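Local structure of polyphosphate kinase (Porphyromonas gingivalis, 2O8R) at residues Glu382-Ser385 with Ile386-Ala389; Tyr356-Arg359 with Leu360-Ala364; Arg133-His136 with Glu137-Pro141. The protein probably catalyses the reversible transfer of the terminal phosphate of ATP to a growing chain of inorganic polyphosphate. The protein carries 3 engineered substitutions. All blocks are in the same frame, centred on the assembly; numbering follows the deposited sequence.

Interactions 1 and 2 belong to one neighbourhood of C-terminal domain 1: their centres are 12 Å apart, and the helices that carry them touch where the methyl group of Ala-389 rests on Leu-361 and Met-362. Interaction 3 is remote, in the middle domain, its centre 41 Å from that of interaction 1. All three are local contacts along or at the end of a helix, and all reach the second subunit. Interaction 1 is a buried helix start, polar in character. Interaction 2 is a stretch along one helix, with an apolar side and a charged, partly exposed side beside a sulfate. Interaction 3 divides between a surface ion pair and a buried cluster of phenylalanines.

Interaction 1. Residues Glu382-Ser385 with Ile386-Ala389; sequences ENSS and IISA
Ser-384 meets Ile-387 and Ser-388 where the chain turns into helix 385-395, and both its side chain and its carbonyl serve the new helix. Ser-384 OG accepts a weak capping bond from Ile-387 N at 3.5 Å; the N-H points at it almost straight, at 167°, so the weakness lies in the length and not in the direction. Its chi1 of 53° puts OG between the backbone N and the carbonyl carbon, turned back over the first turn, where the CG1-CD1 branch of Ile-387 lies against OG. This is an N-cap: Ser-384 still has extended backbone angles, while Ser-385 already has helical ones. The first regular helix bonds follow at once. Ser-388 N donates to Ser-384 O at 2.8 Å, and Ala-389 N to Ser-385 O at 2.7 Å. The segment thus opens the helix of a beta-alpha-beta crossover, in which helix 385-395 joins the parallel strands 370-377 and 399-404 of the phospholipase D-like C-terminal domain 1.

Beyond this first shell, the apolar side chains pack the turn against neighbouring elements: Ile-386, with CG1 lying beside its own backbone N (chi1 -76°), extends away from the cap to Phe-466 and to Val-357 of helix 355-365, whereas Ile-387 packs on Met-422 of helix 416-425. The next layer is polar and extends to the dimer interface: Asn-383 OD1 is hydrogen-bonded to Arg-421 NH1 of its own chain, while Asn-383 O reaches ND2 of Asn-383 in the second subunit, and Ser-385 OG has a weak hydrogen bond to Gln-395 NE2 of that subunit. Glu-382, exposed, has its side chain about 7 Å from that of Arg-379, a predicted magnesium-site residue.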
loop_
_atom_site.group_PDB
_atom_site.type_symbol
_atom_site.label_atom_id
_atom_site.label_comp_id
_atom_site.label_asym_id
_atom_site.label_seq_id
_atom_site.Cartn_x
_atom_site.Cartn_y
_atom_site.Cartn_z
ATOM N N GLU A 382 -6.923 -5.924 0.579
ATOM C CA GLU A 382 -6.882 -4.725 -0.237
ATOM C C GLU A 382 -8.295 -4.326 -0.577
ATOM O O GLU A 382 -9.192 -5.162 -0.646
ATOM C CB GLU A 382 -6.131 -4.985 -1.547
ATOM C CG GLU A 382 -4.645 -5.225 -1.400
ATOM C CD GLU A 382 -3.848 -3.939 -1.460
ATOM O OE1 GLU A 382 -3.767 -3.339 -2.555
ATOM O OE2 GLU A 382 -3.298 -3.532 -0.414
ATOM N N ASN A 383 -8.477 -3.031 -0.778
ATOM C CA ASN A 383 -9.669 -2.481 -1.375
ATOM C C ASN A 383 -9.747 -2.895 -2.828
ATOM O O ASN A 383 -8.722 -2.988 -3.478
ATOM C CB ASN A 383 -9.598 -0.961 -1.309
ATOM C CG ASN A 383 -10.449 -0.401 -0.223
ATOM O OD1 ASN A 383 -11.670 -0.552 -0.250
ATOM N ND2 ASN A 383 -9.822 0.257 0.744
ATOM N N SER A 384 -10.959 -3.126 -3.334
ATOM C CA SER A 384 -11.170 -3.387 -4.765
ATOM C C SER A 384 -12.581 -3.026 -5.239
ATOM O O SER A 384 -13.530 -3.018 -4.456
ATOM C CB SER A 384 -10.869 -4.848 -5.103
ATOM O OG SER A 384 -11.590 -5.748 -4.262
ATOM N N SER A 385 -12.689 -2.738 -6.535
ATOM C CA SER A 385 -13.950 -2.599 -7.270
ATOM C C SER A 385 -14.997 -3.622 -6.882
ATOM O O SER A 385 -16.154 -3.292 -6.622
ATOM C CB SER A 385 -13.660 -2.785 -8.746
ATOM O OG SER A 385 -12.732 -1.814 -9.176
ATOM N N ILE A 386 -14.574 -4.876 -6.855
ATOM C CA ILE A 386 -15.423 -5.950 -6.413
ATOM C C ILE A 386 -15.943 -5.719 -4.995
ATOM O O ILE A 386 -17.171 -5.728 -4.794
ATOM C CB ILE A 386 -14.733 -7.305 -6.619
ATOM C CG1 ILE A 386 -14.787 -7.645 -8.111
ATOM C CG2 ILE A 386 -15.412 -8.405 -5.818
ATOM C CD1 ILE A 386 -14.092 -8.907 -8.489
ATOM N N ILE A 387 -15.041 -5.445 -4.039
ATOM C CA ILE A 387 -15.469 -5.101 -2.670
ATOM C C ILE A 387 -16.482 -3.943 -2.703
ATOM O O ILE A 387 -17.523 -3.982 -2.045
ATOM C CB ILE A 387 -14.302 -4.700 -1.737
ATOM C CG1 ILE A 387 -13.223 -5.796 -1.620
ATOM C CG2 ILE A 387 -14.841 -4.321 -0.363
ATOM C CD1 ILE A 387 -13.733 -7.154 -1.235
ATOM N N SER A 388 -16.186 -2.934 -3.510
ATOM C CA SER A 388 -17.044 -1.777 -3.614
ATOM C C SER A 388 -18.424 -2.129 -4.148
ATOM O O SER A 388 -19.439 -1.722 -3.569
ATOM C CB SER A 388 -16.384 -0.722 -4.477
ATOM O OG SER A 388 -15.468 0.034 -3.699
ATOM N N ALA A 389 -18.464 -2.900 -5.232
ATOM C CA ALA A 389 -19.740 -3.341 -5.791
ATOM C C ALA A 389 -20.504 -4.146 -4.751
ATOM O O ALA A 389 -21.709 -3.986 -4.609
ATOM C CB ALA A 389 -19.536 -4.149 -7.062
#

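Interaction 2. Residues Tyr356-Arg359 with Leu360-Ala364; sequences YVVR and LLMEA. With SO4 (sulfate ion), chain I.
Val-358 and Met-362, the latter a selenomethionine, lie side by side one turn apart and form the close apolar side of this helical stretch. CE of Met-362 sits 3.7 Å from CG2 and 4.1 Å from CG1 of Val-358, meeting both methyl branches of the valine. The selenomethionine chain reaches them because it runs straight through chi2 and then bends at chi3 (-83°), folding its methyl back along the helix. A second apolar pair, Val-357 CG1 with Leu-361 CD1 at 4.2 Å, is less close. The backbone bonds are regular: Leu-361 N donates to Val-357 O at 2.9 Å, and Glu-363 N to Arg-359 O at 2.8 Å.

The stretch spans almost all of helix 355-365 in the phospholipase D-like C-terminal domain 1. The helix precedes strand 370-377 and covers it with Leu-361 and Ala-364, while Leu-360 turns to Leu-336 and Met-337 of helix 336-342, and Val-358 and Met-362 approach Gln-395 and Ser-396 of the second subunit respectively.

The other side is polar and partly exposed at Arg-359 and Glu-363, with few side-chain contacts between the two segments. Arg-359 bends at chi2 and chi3, which brings one face of its guanidinium over CD2 of Tyr-356, 4.0 Å from the plane and off toward the rim. O4 of a sulfate ion, probably from the crystallisation liquor, lies at the guanidinium edge by NE, modelled too close for the bond geometry to be trusted. NH1 forms a salt bridge with OE2 of Glu-331, and Tyr-356 OH is hydrogen-bonded to the same oxygen. Arg-359 NH2 and Glu-363 OE2 remain 5.5 Å apart, and the Glu-363 carboxylate is instead held by the backbone N-H groups of Leu-336 and Met-337.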
loop_
_atom_site.group_PDB
_atom_site.type_symbol
_atom_site.label_atom_id
_atom_site.label_comp_id
_atom_site.label_asym_id
_atom_site.label_seq_id
_atom_site.Cartn_x
_atom_site.Cartn_y
_atom_site.Cartn_z
ATOM N N TYR A 356 -16.084 -7.668 -16.705
ATOM C CA TYR A 356 -17.411 -8.247 -16.682
ATOM C C TYR A 356 -17.863 -8.708 -15.310
ATOM O O TYR A 356 -19.034 -8.591 -14.984
ATOM C CB TYR A 356 -17.548 -9.366 -17.712
ATOM C CG TYR A 356 -17.620 -8.860 -19.137
ATOM C CD1 TYR A 356 -16.645 -9.208 -20.066
ATOM C CD2 TYR A 356 -18.657 -8.008 -19.550
ATOM C CE1 TYR A 356 -16.703 -8.738 -21.372
ATOM C CE2 TYR A 356 -18.716 -7.521 -20.856
ATOM C CZ TYR A 356 -17.738 -7.898 -21.763
ATOM O OH TYR A 356 -17.781 -7.438 -23.062
ATOM N N VAL A 357 -16.941 -9.209 -14.502
ATOM C CA VAL A 357 -17.291 -9.663 -13.159
ATOM C C VAL A 357 -17.854 -8.511 -12.312
ATOM O O VAL A 357 -18.953 -8.624 -11.750
ATOM C CB VAL A 357 -16.091 -10.359 -12.462
ATOM C CG1 VAL A 357 -16.393 -10.658 -10.991
ATOM C CG2 VAL A 357 -15.710 -11.636 -13.214
ATOM N N VAL A 358 -17.124 -7.400 -12.254
ATOM C CA VAL A 358 -17.536 -6.268 -11.418
ATOM C C VAL A 358 -18.753 -5.501 -11.984
ATOM O O VAL A 358 -19.653 -5.134 -11.238
ATOM C CB VAL A 358 -16.355 -5.328 -11.112
ATOM C CG1 VAL A 358 -15.772 -4.768 -12.393
ATOM C CG2 VAL A 358 -16.780 -4.204 -10.175
ATOM N N ARG A 359 -18.773 -5.286 -13.299
ATOM C CA ARG A 359 -19.937 -4.772 -14.027
ATOM C C ARG A 359 -21.217 -5.549 -13.694
ATOM O O ARG A 359 -22.269 -4.963 -13.405
ATOM C CB ARG A 359 -19.691 -4.919 -15.519
ATOM C CG ARG A 359 -19.889 -3.674 -16.296
ATOM C CD ARG A 359 -18.590 -3.301 -16.942
ATOM N NE ARG A 359 -18.469 -3.644 -18.367
ATOM C CZ ARG A 359 -19.461 -3.765 -19.248
ATOM N NH1 ARG A 359 -19.176 -4.062 -20.503
ATOM N NH2 ARG A 359 -20.728 -3.578 -18.909
ATOM N N LEU A 360 -21.110 -6.876 -13.755
ATOM C CA LEU A 360 -22.202 -7.760 -13.414
ATOM C C LEU A 360 -22.588 -7.555 -11.962
ATOM O O LEU A 360 -23.758 -7.350 -11.643
ATOM C CB LEU A 360 -21.811 -9.218 -13.650
ATOM C CG LEU A 360 -23.041 -10.117 -13.644
ATOM C CD1 LEU A 360 -23.879 -9.798 -14.867
ATOM C CD2 LEU A 360 -22.646 -11.569 -13.641
ATOM N N LEU A 361 -21.591 -7.588 -11.090
ATOM C CA LEU A 361 -21.822 -7.320 -9.677
ATOM C C LEU A 361 -22.532 -5.992 -9.462
ATOM O O LEU A 361 -23.432 -5.903 -8.631
ATOM C CB LEU A 361 -20.519 -7.369 -8.886
ATOM C CG LEU A 361 -20.024 -8.791 -8.610
ATOM C CD1 LEU A 361 -18.662 -8.752 -7.955
ATOM C CD2 LEU A 361 -21.018 -9.557 -7.752
HETATM N N MSE A 362 -22.155 -4.976 -10.232
HETATM C CA MSE A 362 -22.780 -3.659 -10.113
HETATM C C MSE A 362 -24.215 -3.648 -10.618
HETATM O O MSE A 362 -25.072 -3.002 -10.018
HETATM C CB MSE A 362 -21.966 -2.600 -10.839
HETATM C CG MSE A 362 -20.697 -2.208 -10.126
HETATM SE SE MSE A 362 -19.718 -0.858 -11.137
HETATM C CE MSE A 362 -18.755 -1.940 -12.417
ATOM N N GLU A 363 -24.478 -4.357 -11.713
ATOM C CA GLU A 363 -25.855 -4.518 -12.180
ATOM C C GLU A 363 -26.668 -5.102 -11.056
ATOM O O GLU A 363 -27.654 -4.502 -10.634
ATOM C CB GLU A 363 -25.948 -5.406 -13.432
ATOM C CG GLU A 363 -25.735 -4.609 -14.702
ATOM C CD GLU A 363 -26.072 -5.348 -15.982
ATOM O OE1 GLU A 363 -26.656 -6.457 -15.934
ATOM O OE2 GLU A 363 -25.737 -4.800 -17.056
ATOM N N ALA A 364 -26.209 -6.248 -10.549
ATOM C CA ALA A 364 -26.866 -6.970 -9.457
ATOM C C ALA A 364 -27.092 -6.114 -8.220
ATOM O O ALA A 364 -28.055 -6.331 -7.483
ATOM C CB ALA A 364 -26.065 -8.212 -9.089
HETATM S S SO4 I . -15.502 -1.880 -20.089
HETATM O O1 SO4 I . -16.313 -1.156 -21.067
HETATM O O2 SO4 I . -14.435 -2.614 -20.765
HETATM O O3 SO4 I . -14.902 -0.933 -19.155
HETATM O O4 SO4 I . -16.352 -2.811 -19.367
#

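Interaction 3. Residues Arg133-His136 with Glu137-Pro141; sequences RFFH and EEIFP
Ile-139 fits between the rings of Phe-134 and Phe-135 and crosses each at about a right angle. Its CB lies 3.8 Å from Phe-135 CD1. From there the side chain forks: CG2, anti to the backbone N, stays by Phe-135, 4.0 Å from its CE1, while CG1 turns to Phe-134 and comes 3.8 Å from CE2. The terminal CD1 touches both rings, 3.9 Å from Phe-134 CD2. On the Phe-134 ring, Glu-138 CB makes a CH-pi contact over one face, 15° off the normal. The helix 125-139 of the middle domain widens here into a pi-type turn: Ile-139 N bonds to Phe-134 O and Phe-140 N to Phe-135 O, five residues back. Phe-134 O also accepts from Glu-138 N, the two donors arriving from opposite faces of its plane. Phe-135 further stacks on His-216. On the exposed side Glu-137 OE1 takes both NE (2.8 Å) and NH2 (3.1 Å) of Arg-133 in a salt bridge, with guanidinium and carboxylate planes 80° apart. Both bonds are bent and weak, and a crystal neighbour touching Arg-133 may influence its pose, whereas the buried side coheres through apolar contact.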
loop_
_atom_site.group_PDB
_atom_site.type_symbol
_atom_site.label_atom_id
_atom_site.label_comp_id
_atom_site.label_asym_id
_atom_site.label_seq_id
_atom_site.Cartn_x
_atom_site.Cartn_y
_atom_site.Cartn_z
ATOM N N ARG A 133 27.674 13.918 -4.075
ATOM C CA ARG A 133 26.676 14.753 -3.395
ATOM C C ARG A 133 25.581 13.843 -2.875
ATOM O O ARG A 133 25.238 13.896 -1.687
ATOM C CB ARG A 133 26.096 15.818 -4.330
ATOM C CG ARG A 133 25.660 17.101 -3.647
ATOM C CD ARG A 133 24.564 17.819 -4.432
ATOM N NE ARG A 133 23.240 17.286 -4.099
ATOM C CZ ARG A 133 22.578 16.361 -4.797
ATOM N NH1 ARG A 133 23.093 15.843 -5.907
ATOM N NH2 ARG A 133 21.383 15.953 -4.382
ATOM N N PHE A 134 25.096 12.978 -3.773
ATOM C CA PHE A 134 23.996 12.044 -3.512
ATOM C C PHE A 134 24.304 11.176 -2.319
ATOM O O PHE A 134 23.482 11.046 -1.409
ATOM C CB PHE A 134 23.767 11.156 -4.730
ATOM C CG PHE A 134 22.511 10.312 -4.669
ATOM C CD1 PHE A 134 21.269 10.865 -4.932
ATOM C CD2 PHE A 134 22.584 8.949 -4.407
ATOM C CE1 PHE A 134 20.130 10.087 -4.911
ATOM C CE2 PHE A 134 21.441 8.168 -4.381
ATOM C CZ PHE A 134 20.219 8.736 -4.642
ATOM N N PHE A 135 25.496 10.587 -2.319
ATOM C CA PHE A 135 25.896 9.787 -1.192
ATOM C C PHE A 135 25.820 10.627 0.069
ATOM O O PHE A 135 25.196 10.208 1.045
ATOM C CB PHE A 135 27.290 9.190 -1.340
ATOM C CG PHE A 135 27.732 8.461 -0.119
ATOM C CD1 PHE A 135 27.272 7.174 0.135
ATOM C CD2 PHE A 135 28.553 9.073 0.817
ATOM C CE1 PHE A 135 27.656 6.487 1.285
ATOM C CE2 PHE A 135 28.939 8.395 1.969
ATOM C CZ PHE A 135 28.490 7.094 2.201
ATOM N N HIS A 136 26.414 11.818 0.041
ATOM C CA HIS A 136 26.427 12.661 1.242
ATOM C C HIS A 136 25.041 13.099 1.690
ATOM O O HIS A 136 24.681 12.893 2.842
ATOM C CB HIS A 136 27.392 13.849 1.106
ATOM C CG HIS A 136 28.829 13.476 1.327
ATOM N ND1 HIS A 136 29.644 13.015 0.314
ATOM C CD2 HIS A 136 29.584 13.456 2.450
ATOM C CE1 HIS A 136 30.842 12.742 0.799
ATOM N NE2 HIS A 136 30.831 12.999 2.095
ATOM N N GLU A 137 24.242 13.657 0.791
ATOM C CA GLU A 137 22.962 14.216 1.213
ATOM C C GLU A 137 21.844 13.185 1.330
ATOM O O GLU A 137 20.934 13.358 2.134
ATOM C CB GLU A 137 22.509 15.335 0.277
ATOM C CG GLU A 137 23.412 16.547 0.202
ATOM C CD GLU A 137 22.914 17.565 -0.821
ATOM O OE1 GLU A 137 21.971 17.244 -1.584
ATOM O OE2 GLU A 137 23.459 18.689 -0.866
ATOM N N GLU A 138 21.899 12.124 0.530
ATOM C CA GLU A 138 20.763 11.199 0.426
ATOM C C GLU A 138 20.988 9.782 0.976
ATOM O O GLU A 138 20.108 9.231 1.631
ATOM C CB GLU A 138 20.289 11.113 -1.025
ATOM C CG GLU A 138 19.860 12.441 -1.619
ATOM C CD GLU A 138 18.388 12.726 -1.438
ATOM O OE1 GLU A 138 17.712 11.981 -0.699
ATOM O OE2 GLU A 138 17.900 13.701 -2.048
ATOM N N ILE A 139 22.140 9.182 0.691
ATOM C CA ILE A 139 22.421 7.830 1.182
ATOM C C ILE A 139 22.902 7.824 2.628
ATOM O O ILE A 139 22.312 7.169 3.486
ATOM C CB ILE A 139 23.490 7.114 0.343
ATOM C CG1 ILE A 139 23.035 6.982 -1.107
ATOM C CG2 ILE A 139 23.785 5.752 0.937
ATOM C CD1 ILE A 139 23.991 6.221 -1.964
ATOM N N PHE A 140 23.980 8.556 2.883
ATOM C CA PHE A 140 24.640 8.541 4.186
ATOM C C PHE A 140 23.681 8.665 5.373
ATOM O O PHE A 140 23.770 7.872 6.300
ATOM C CB PHE A 140 25.759 9.589 4.255
ATOM C CG PHE A 140 26.549 9.546 5.519
ATOM C CD1 PHE A 140 27.638 8.696 5.637
ATOM C CD2 PHE A 140 26.202 10.352 6.601
ATOM C CE1 PHE A 140 28.378 8.642 6.804
ATOM C CE2 PHE A 140 26.932 10.307 7.772
ATOM C CZ PHE A 140 28.028 9.448 7.874
ATOM N N PRO A 141 22.759 9.644 5.349
ATOM C CA PRO A 141 21.813 9.738 6.483
ATOM C C PRO A 141 20.977 8.478 6.736
ATOM O O PRO A 141 20.358 8.364 7.787
ATOM C CB PRO A 141 20.882 10.892 6.085
ATOM C CG PRO A 141 21.620 11.660 5.030
ATOM C CD PRO A 141 22.546 10.713 4.348
#